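Local coordinates for protein KDGF (Halomonas sp., PDB 5FQ0) that probably converts unsaturated uronates released from pectin or alginate toward a linear ketonized sugar, and binds nickel in a cupin fold, at residues P47-Q61 and L75-H89. Numbering follows the deposited sequence.
With NI (nickel (II) ion), chain H.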
loop_
_atom_site.group_PDB
_atom_site.type_symbol
_atom_site.label_atom_id
_atom_site.label_comp_id
_atom_site.label_asym_id
_atom_site.label_seq_id
_atom_site.Cartn_x
_atom_site.Cartn_y
_atom_site.Cartn_z
ATOM N N PRO B 47 -12.250 -10.318 -13.589
ATOM C CA PRO B 47 -10.879 -10.355 -14.105
ATOM C C PRO B 47 -10.690 -9.375 -15.244
ATOM O O PRO B 47 -11.556 -9.256 -16.098
ATOM C CB PRO B 47 -10.710 -11.821 -14.573
ATOM C CG PRO B 47 -11.760 -12.586 -13.797
ATOM C CD PRO B 47 -12.927 -11.622 -13.766
ATOM N N HIS B 48 -9.567 -8.657 -15.222
ATOM C CA HIS B 48 -9.273 -7.612 -16.190
ATOM C C HIS B 48 -7.739 -7.442 -16.176
ATOM O O HIS B 48 -7.029 -8.018 -15.332
ATOM C CB HIS B 48 -9.977 -6.314 -15.774
ATOM C CG HIS B 48 -9.476 -5.785 -14.462
ATOM N ND1 HIS B 48 -9.821 -6.357 -13.257
ATOM C CD2 HIS B 48 -8.564 -4.825 -14.173
ATOM C CE1 HIS B 48 -9.203 -5.723 -12.276
ATOM N NE2 HIS B 48 -8.427 -4.798 -12.806
ATOM N N GLN B 49 -7.246 -6.660 -17.126
ATOM C CA GLN B 49 -5.822 -6.363 -17.318
ATOM C C GLN B 49 -5.742 -4.873 -17.417
ATOM O O GLN B 49 -6.699 -4.242 -17.885
ATOM C CB GLN B 49 -5.374 -6.808 -18.708
ATOM C CG GLN B 49 -5.087 -8.264 -18.895
ATOM C CD GLN B 49 -4.282 -8.519 -20.155
ATOM O OE1 GLN B 49 -4.148 -7.632 -20.999
ATOM N NE2 GLN B 49 -3.710 -9.723 -20.269
ATOM N N HIS B 50 -4.607 -4.301 -17.037
ATOM C CA HIS B 50 -4.348 -2.923 -17.393
ATOM C C HIS B 50 -3.283 -2.842 -18.478
ATOM O O HIS B 50 -2.206 -3.398 -18.325
ATOM C CB HIS B 50 -3.970 -2.109 -16.156
ATOM C CG HIS B 50 -4.944 -2.288 -15.041
ATOM N ND1 HIS B 50 -6.219 -1.765 -15.084
ATOM C CD2 HIS B 50 -4.856 -2.991 -13.886
ATOM C CE1 HIS B 50 -6.865 -2.113 -13.983
ATOM N NE2 HIS B 50 -6.052 -2.847 -13.237
ATOM N N GLU B 51 -3.613 -2.162 -19.571
ATOM C CA GLU B 51 -2.656 -1.904 -20.659
ATOM C C GLU B 51 -1.457 -1.093 -20.147
ATOM O O GLU B 51 -0.314 -1.353 -20.525
ATOM C CB GLU B 51 -3.380 -1.156 -21.791
ATOM C CG GLU B 51 -2.495 -0.478 -22.832
ATOM C CD GLU B 51 -2.071 -1.443 -23.921
ATOM O OE1 GLU B 51 -2.971 -1.893 -24.664
ATOM O OE2 GLU B 51 -0.857 -1.764 -24.031
ATOM N N ARG B 52 -1.716 -0.115 -19.276
ATOM C CA ARG B 52 -0.698 0.888 -18.934
ATOM C C ARG B 52 -0.265 0.962 -17.472
ATOM O O ARG B 52 0.623 1.768 -17.146
ATOM C CB ARG B 52 -1.169 2.310 -19.333
ATOM C CG ARG B 52 -1.368 2.564 -20.824
ATOM C CD ARG B 52 -0.125 2.223 -21.654
ATOM N NE ARG B 52 1.035 3.019 -21.261
ATOM C CZ ARG B 52 2.174 3.136 -21.958
ATOM N NH1 ARG B 52 2.339 2.515 -23.121
ATOM N NH2 ARG B 52 3.173 3.874 -21.470
ATOM N N HIS B 53 -0.919 0.224 -16.573
ATOM C CA HIS B 53 -0.625 0.391 -15.130
ATOM C C HIS B 53 -0.156 -0.905 -14.464
ATOM O O HIS B 53 -0.776 -1.975 -14.663
ATOM C CB HIS B 53 -1.885 0.902 -14.403
ATOM C CG HIS B 53 -2.389 2.220 -14.902
ATOM N ND1 HIS B 53 -3.223 2.345 -15.995
ATOM C CD2 HIS B 53 -2.207 3.473 -14.421
ATOM C CE1 HIS B 53 -3.525 3.615 -16.173
ATOM N NE2 HIS B 53 -2.924 4.323 -15.228
ATOM N N ASP B 54 0.914 -0.830 -13.668
ATOM C CA ASP B 54 1.253 -1.939 -12.766
ATOM C C ASP B 54 0.339 -1.779 -11.545
ATOM O O ASP B 54 -0.066 -0.662 -11.215
ATOM C CB ASP B 54 2.721 -1.891 -12.287
ATOM C CG ASP B 54 3.737 -2.080 -13.420
ATOM O OD1 ASP B 54 3.428 -2.809 -14.398
ATOM O OD2 ASP B 54 4.873 -1.576 -13.292
ATOM N N GLN B 55 -0.005 -2.892 -10.908
ATOM C CA GLN B 55 -0.891 -2.900 -9.761
ATOM C C GLN B 55 -0.338 -3.819 -8.683
ATOM O O GLN B 55 0.146 -4.930 -8.975
ATOM C CB GLN B 55 -2.299 -3.346 -10.123
ATOM C CG GLN B 55 -3.240 -3.182 -8.918
ATOM C CD GLN B 55 -4.641 -3.573 -9.248
ATOM O OE1 GLN B 55 -5.028 -3.492 -10.402
ATOM N NE2 GLN B 55 -5.430 -4.008 -8.237
ATOM N N ILE B 56 -0.377 -3.345 -7.436
ATOM C CA ILE B 56 -0.218 -4.221 -6.283
ATOM C C ILE B 56 -1.495 -4.133 -5.455
ATOM O O ILE B 56 -2.019 -3.027 -5.225
ATOM C CB ILE B 56 1.055 -3.865 -5.440
ATOM C CG1 ILE B 56 2.337 -4.237 -6.226
ATOM C CG2 ILE B 56 1.066 -4.612 -4.086
ATOM C CD1 ILE B 56 3.606 -3.687 -5.630
ATOM N N GLY B 57 -2.003 -5.277 -4.998
ATOM C CA GLY B 57 -3.101 -5.294 -4.015
ATOM C C GLY B 57 -2.594 -5.805 -2.677
ATOM O O GLY B 57 -2.136 -6.952 -2.545
ATOM N N TYR B 58 -2.606 -4.942 -1.674
ATOM C CA TYR B 58 -2.170 -5.327 -0.353
ATOM C C TYR B 58 -3.398 -5.467 0.572
ATOM O O TYR B 58 -4.177 -4.500 0.730
ATOM C CB TYR B 58 -1.218 -4.264 0.180
ATOM C CG TYR B 58 -0.659 -4.634 1.541
ATOM C CD1 TYR B 58 -1.341 -4.287 2.720
ATOM C CD2 TYR B 58 0.525 -5.342 1.648
ATOM C CE1 TYR B 58 -0.837 -4.631 3.962
ATOM C CE2 TYR B 58 1.052 -5.662 2.878
ATOM C CZ TYR B 58 0.361 -5.317 4.022
ATOM O OH TYR B 58 0.873 -5.674 5.237
ATOM N N VAL B 59 -3.577 -6.654 1.161
ATOM C CA VAL B 59 -4.770 -6.979 1.944
ATOM C C VAL B 59 -4.576 -6.481 3.372
ATOM O O VAL B 59 -3.597 -6.834 4.091
ATOM C CB VAL B 59 -5.135 -8.493 1.947
ATOM C CG1 VAL B 59 -6.380 -8.744 2.815
ATOM C CG2 VAL B 59 -5.327 -9.000 0.504
ATOM N N VAL B 60 -5.510 -5.651 3.799
ATOM C CA VAL B 60 -5.402 -5.153 5.183
ATOM C C VAL B 60 -6.498 -5.632 6.146
ATOM O O VAL B 60 -6.287 -5.587 7.350
ATOM C CB VAL B 60 -5.236 -3.633 5.283
ATOM C CG1 VAL B 60 -4.167 -3.104 4.337
ATOM C CG2 VAL B 60 -6.539 -2.896 5.103
ATOM N N GLN B 61 -7.636 -6.084 5.628
ATOM C CA GLN B 61 -8.750 -6.574 6.473
ATOM C C GLN B 61 -9.596 -7.584 5.680
ATOM O O GLN B 61 -9.737 -7.457 4.457
ATOM C CB GLN B 61 -9.617 -5.397 6.993
ATOM C CG GLN B 61 -10.684 -5.766 8.026
ATOM C CD GLN B 61 -11.381 -4.518 8.585
ATOM O OE1 GLN B 61 -10.857 -3.884 9.498
ATOM N NE2 GLN B 61 -12.533 -4.138 8.006
ATOM N N LEU B 75 -6.054 -14.844 0.151
ATOM C CA LEU B 75 -5.137 -13.848 0.754
ATOM C C LEU B 75 -5.808 -13.214 1.958
ATOM O O LEU B 75 -6.972 -12.801 1.886
ATOM C CB LEU B 75 -4.765 -12.755 -0.264
ATOM C CG LEU B 75 -4.055 -13.180 -1.561
ATOM C CD1 LEU B 75 -3.612 -11.939 -2.309
ATOM C CD2 LEU B 75 -2.844 -14.096 -1.344
ATOM N N SER B 76 -5.088 -13.161 3.074
ATOM C CA SER B 76 -5.626 -12.540 4.291
ATOM C C SER B 76 -4.756 -11.297 4.644
ATOM O O SER B 76 -3.821 -10.999 3.883
ATOM C CB SER B 76 -5.659 -13.598 5.385
ATOM O OG SER B 76 -4.346 -14.061 5.583
ATOM N N PRO B 77 -5.086 -10.548 5.743
ATOM C CA PRO B 77 -4.374 -9.306 6.100
ATOM C C PRO B 77 -2.886 -9.479 6.113
ATOM O O PRO B 77 -2.389 -10.378 6.770
ATOM C CB PRO B 77 -4.868 -9.032 7.532
ATOM C CG PRO B 77 -6.293 -9.499 7.469
ATOM C CD PRO B 77 -6.155 -10.827 6.735
ATOM N N GLY B 78 -2.162 -8.633 5.383
ATOM C CA GLY B 78 -0.714 -8.792 5.354
ATOM C C GLY B 78 -0.221 -9.452 4.075
ATOM O O GLY B 78 0.938 -9.261 3.704
ATOM N N ASP B 79 -1.088 -10.201 3.387
ATOM C CA ASP B 79 -0.710 -10.811 2.111
ATOM C C ASP B 79 -0.924 -9.867 0.957
ATOM O O ASP B 79 -1.688 -8.889 1.082
ATOM C CB ASP B 79 -1.494 -12.113 1.825
ATOM C CG ASP B 79 -1.320 -13.188 2.910
ATOM O OD1 ASP B 79 -0.284 -13.268 3.609
ATOM O OD2 ASP B 79 -2.267 -13.982 3.045
ATOM N N ALA B 80 -0.294 -10.153 -0.187
ATOM C CA ALA B 80 -0.452 -9.273 -1.356
ATOM C C ALA B 80 -0.370 -9.999 -2.708
ATOM O O ALA B 80 0.115 -11.127 -2.786
ATOM C CB ALA B 80 0.571 -8.136 -1.300
ATOM N N PHE B 81 -0.839 -9.363 -3.771
ATOM C CA PHE B 81 -0.464 -9.793 -5.140
ATOM C C PHE B 81 0.164 -8.635 -5.908
ATOM O O PHE B 81 -0.142 -7.463 -5.610
ATOM C CB PHE B 81 -1.665 -10.344 -5.929
ATOM C CG PHE B 81 -2.682 -9.308 -6.320
ATOM C CD1 PHE B 81 -3.689 -8.916 -5.427
ATOM C CD2 PHE B 81 -2.660 -8.741 -7.589
ATOM C CE1 PHE B 81 -4.626 -7.977 -5.786
ATOM C CE2 PHE B 81 -3.613 -7.797 -7.970
ATOM C CZ PHE B 81 -4.597 -7.406 -7.071
ATOM N N VAL B 82 0.994 -8.958 -6.912
ATOM C CA VAL B 82 1.486 -7.968 -7.868
ATOM C C VAL B 82 1.033 -8.400 -9.249
ATOM O O VAL B 82 1.265 -9.542 -9.605
ATOM C CB VAL B 82 3.024 -7.674 -7.738
ATOM C CG1 VAL B 82 3.876 -8.952 -7.783
ATOM C CG2 VAL B 82 3.520 -6.633 -8.761
ATOM N N ALA B 83 0.350 -7.496 -9.977
ATOM C CA ALA B 83 0.009 -7.667 -11.383
ATOM C C ALA B 83 0.647 -6.623 -12.304
ATOM O O ALA B 83 0.074 -5.524 -12.485
ATOM C CB ALA B 83 -1.514 -7.639 -11.576
ATOM N N PRO B 84 1.786 -6.967 -12.938
ATOM C CA PRO B 84 2.400 -6.002 -13.879
ATOM C C PRO B 84 1.379 -5.672 -14.981
ATOM O O PRO B 84 0.438 -6.452 -15.183
ATOM C CB PRO B 84 3.613 -6.766 -14.467
ATOM C CG PRO B 84 3.832 -7.969 -13.578
ATOM C CD PRO B 84 2.529 -8.247 -12.840
ATOM N N HIS B 85 1.538 -4.561 -15.691
ATOM C CA HIS B 85 0.594 -4.256 -16.761
ATOM C C HIS B 85 0.496 -5.441 -17.747
ATOM O O HIS B 85 1.450 -6.234 -17.876
ATOM C CB HIS B 85 0.868 -2.888 -17.450
ATOM C CG HIS B 85 2.265 -2.705 -17.988
ATOM N ND1 HIS B 85 2.769 -3.442 -19.043
ATOM C CD2 HIS B 85 3.237 -1.815 -17.658
ATOM C CE1 HIS B 85 3.991 -3.023 -19.332
ATOM N NE2 HIS B 85 4.308 -2.048 -18.495
ATOM N N HIS B 86 -0.670 -5.594 -18.383
ATOM C CA HIS B 86 -0.965 -6.789 -19.198
ATOM C C HIS B 86 -1.098 -8.127 -18.446
ATOM O O HIS B 86 -0.932 -9.187 -19.069
ATOM C CB HIS B 86 0.067 -6.951 -20.350
ATOM C CG HIS B 86 0.006 -5.846 -21.340
ATOM N ND1 HIS B 86 0.658 -4.647 -21.149
ATOM C CD2 HIS B 86 -0.690 -5.725 -22.498
ATOM C CE1 HIS B 86 0.401 -3.848 -22.171
ATOM N NE2 HIS B 86 -0.428 -4.473 -22.993
ATOM N N THR B 87 -1.346 -8.094 -17.131
ATOM C CA THR B 87 -1.539 -9.330 -16.341
ATOM C C THR B 87 -3.006 -9.342 -15.865
ATOM O O THR B 87 -3.502 -8.369 -15.268
ATOM C CB THR B 87 -0.541 -9.487 -15.156
ATOM O OG1 THR B 87 0.799 -9.362 -15.625
ATOM C CG2 THR B 87 -0.641 -10.860 -14.463
ATOM N N MET B 88 -3.702 -10.426 -16.192
ATOM C CA MET B 88 -5.082 -10.626 -15.789
ATOM C C MET B 88 -5.171 -10.878 -14.306
ATOM O O MET B 88 -4.447 -11.711 -13.758
ATOM C CB MET B 88 -5.678 -11.846 -16.515
ATOM C CG MET B 88 -5.990 -11.600 -17.989
ATOM S SD MET B 88 -7.318 -10.404 -18.245
ATOM C CE MET B 88 -8.537 -11.171 -17.197
ATOM N N HIS B 89 -6.091 -10.190 -13.654
ATOM C CA HIS B 89 -6.257 -10.364 -12.230
ATOM C C HIS B 89 -7.703 -10.023 -11.902
ATOM O O HIS B 89 -8.367 -9.272 -12.637
ATOM C CB HIS B 89 -5.259 -9.476 -11.440
ATOM C CG HIS B 89 -5.387 -8.007 -11.728
ATOM N ND1 HIS B 89 -4.941 -7.432 -12.906
ATOM C CD2 HIS B 89 -5.938 -7.007 -11.007
ATOM C CE1 HIS B 89 -5.227 -6.143 -12.898
ATOM N NE2 HIS B 89 -5.796 -5.850 -11.738
HETATM NI NI NI H . -6.759 -3.986 -11.642
HETATM O O HOH W 1 -2.764 -5.851 -15.734
HETATM O O HOH W 2 -1.837 -4.246 -13.767
HETATM O O HOH W 3 2.721 -7.791 4.955
#
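His48, His50 and Gln55 from 47-61 and His89 from 75-89 bind a nickel ion in the metal site of the cupin fold, where two further ligand atoms complete the shell. Imidazole suits it by offering an NE2 nitrogen, 2.2 Å from nickel in His48 and 2.1 Å in His50 and His89; Gln55 adds a neutral oxygen, OE1, 2.2 Å from nickel. Extended beyond CG, with CG anti to the backbone N (chi1 -173°), its chain carries the amide out to the ion, nearly perpendicular to the His89 ring, and NE2 hydrogen-bonds weakly to Asp102. The His48 and His89 rings meet obliquely, planes at 59°, whereas CD2 of His50 lies at the edge of the His89 ring, 3.3 Å from its CE1. In the second shell, Thr87 O accepts from His89 ND1 in the ring plane (2.9 Å), fixing the ring's rotation. Gly57 leaves room for Phe81, whose ring face lies over Gly57 N; a CB there would clash with Phe81 CE1. Asp54 OD1 uses its anti lone pair to hold His85 N at 2.9 Å, while OD2 hydrogen-bonds to a polar side chain of the other chain. With an alanine here, the His85 amide would probably lose its acceptor and the neighbouring chain its OD2 partner. Strand 54-61 runs antiparallel between 80-83 and 98-105, and beyond 80-83 the sheet continues into the other chain; His48 and His89 pair in the facing sheet, nickel between the two.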